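Local atomic coordinates of sorting nexin-3 (Saccharomyces cerevisiae, PDB entry 1OCS), a protein that binds phosphatidylinositol 3-phosphate through its PX domain and helps retrieve late Golgi membrane proteins from the prevacuolar compartment. Residues Leu114-Asn117 / Arg118-Glu122. Residues are numbered along the deposited sequence; the frame is centred on the assembly and turned at random.
Sequences LLSN and RFSNE
Asn117 and Ser120 close a type I beta turn, the Ser120 N to Asn117 O bond measuring 2.9 Å, and this turn leads the PX-domain chain into helix 121-139. Ser120 occupies the N-cap, where serine fits because its short hydroxyl can reach backbone groups on both sides. Lying between the backbone N and the carbonyl carbon (chi1 62°), its OG donates to Asn117 O at 2.7 Å in the carbonyl plane and accepts weakly from Val123 N in the first turn of the helix. Asn117 O is thus gripped twice, the Ser120 amide coming from above the carbonyl plane. With an alanine here Val123 N would probably lose its weak cap and Asn117 O would keep just the backbone amide. Ser116 OG stands 3.5 Å from Ser120 OG and 2.9 Å from Glu122 OE1, placed for a weak hydrogen bond to either; an acidic residue suits the start of a helix, where its negative charge probably interacts favourably with the helix dipole. Leu114, whose side chain also touches the lipid-binding Arg127, crosses Arg118 at about a right angle, its CD2 3.7 Å from Arg118 CB and over the centre of one guanidinium face.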
loop_
_atom_site.group_PDB
_atom_site.type_symbol
_atom_site.label_atom_id
_atom_site.label_comp_id
_atom_site.label_asym_id
_atom_site.label_seq_id
_atom_site.Cartn_x
_atom_site.Cartn_y
_atom_site.Cartn_z
ATOM N N LEU A 114 -2.440 13.740 12.637
ATOM C CA LEU A 114 -1.390 13.460 13.604
ATOM C C LEU A 114 -1.422 14.451 14.763
ATOM O O LEU A 114 -1.298 15.660 14.563
ATOM C CB LEU A 114 -0.026 13.514 12.911
ATOM C CG LEU A 114 0.860 12.264 12.956
ATOM C CD1 LEU A 114 0.085 11.047 12.479
ATOM C CD2 LEU A 114 2.087 12.490 12.087
ATOM N N LEU A 115 -1.604 13.936 15.973
ATOM C CA LEU A 115 -1.625 14.776 17.166
ATOM C C LEU A 115 -0.651 14.171 18.167
ATOM O O LEU A 115 -0.485 14.669 19.280
ATOM C CB LEU A 115 -3.029 14.830 17.773
ATOM C CG LEU A 115 -3.194 15.813 18.939
ATOM C CD1 LEU A 115 -2.832 17.221 18.479
ATOM C CD2 LEU A 115 -4.628 15.775 19.455
ATOM N N SER A 116 -0.011 13.087 17.746
ATOM C CA SER A 116 0.968 12.377 18.557
ATOM C C SER A 116 2.261 12.255 17.746
ATOM O O SER A 116 2.240 12.375 16.523
ATOM C CB SER A 116 0.426 10.990 18.916
ATOM O OG SER A 116 1.362 10.253 19.679
ATOM N N ASN A 117 3.379 12.029 18.429
ATOM C CA ASN A 117 4.684 11.890 17.780
ATOM C C ASN A 117 4.620 10.814 16.696
ATOM O O ASN A 117 4.312 9.661 16.983
ATOM C CB ASN A 117 5.737 11.512 18.828
ATOM C CG ASN A 117 7.150 11.477 18.265
ATOM O OD1 ASN A 117 8.121 11.439 19.021
ATOM N ND2 ASN A 117 7.275 11.484 16.944
ATOM N N ARG A 118 4.928 11.192 15.457
ATOM C CA ARG A 118 4.876 10.250 14.339
ATOM C C ARG A 118 5.732 9.001 14.532
ATOM O O ARG A 118 5.483 7.977 13.896
ATOM C CB ARG A 118 5.292 10.938 13.034
ATOM C CG ARG A 118 6.782 11.214 12.919
ATOM C CD ARG A 118 7.153 11.662 11.510
ATOM N NE ARG A 118 6.478 12.901 11.134
ATOM C CZ ARG A 118 5.697 13.031 10.067
ATOM N NH1 ARG A 118 5.125 14.197 9.803
ATOM N NH2 ARG A 118 5.482 11.995 9.266
ATOM N N PHE A 119 6.742 9.078 15.395
ATOM C CA PHE A 119 7.609 7.928 15.631
ATOM C C PHE A 119 7.251 7.119 16.871
ATOM O O PHE A 119 7.957 6.180 17.230
ATOM C CB PHE A 119 9.072 8.373 15.698
ATOM C CG PHE A 119 9.583 8.940 14.404
ATOM C CD1 PHE A 119 10.011 10.260 14.327
ATOM C CD2 PHE A 119 9.595 8.162 13.247
ATOM C CE1 PHE A 119 10.442 10.803 13.114
ATOM C CE2 PHE A 119 10.025 8.694 12.034
ATOM C CZ PHE A 119 10.448 10.019 11.967
ATOM N N SER A 120 6.152 7.477 17.525
ATOM C CA SER A 120 5.721 6.741 18.710
ATOM C C SER A 120 5.132 5.396 18.276
ATOM O O SER A 120 4.608 5.270 17.165
ATOM C CB SER A 120 4.666 7.539 19.479
ATOM O OG SER A 120 3.507 7.736 18.691
ATOM N N ASN A 121 5.233 4.394 19.144
ATOM C CA ASN A 121 4.696 3.067 18.848
ATOM C C ASN A 121 3.194 3.175 18.617
ATOM O O ASN A 121 2.621 2.470 17.783
ATOM C CB ASN A 121 4.974 2.116 20.016
ATOM C CG ASN A 121 6.450 1.787 20.165
ATOM O OD1 ASN A 121 6.888 1.287 21.206
ATOM N ND2 ASN A 121 7.223 2.057 19.121
ATOM N N GLU A 122 2.568 4.079 19.361
ATOM C CA GLU A 122 1.135 4.310 19.272
ATOM C C GLU A 122 0.740 4.588 17.828
ATOM O O GLU A 122 -0.062 3.864 17.239
ATOM C CB GLU A 122 0.744 5.519 20.127
ATOM C CG GLU A 122 1.486 5.626 21.454
ATOM C CD GLU A 122 1.388 7.021 22.060
ATOM O OE1 GLU A 122 1.858 7.988 21.418
ATOM O OE2 GLU A 122 0.840 7.151 23.175
#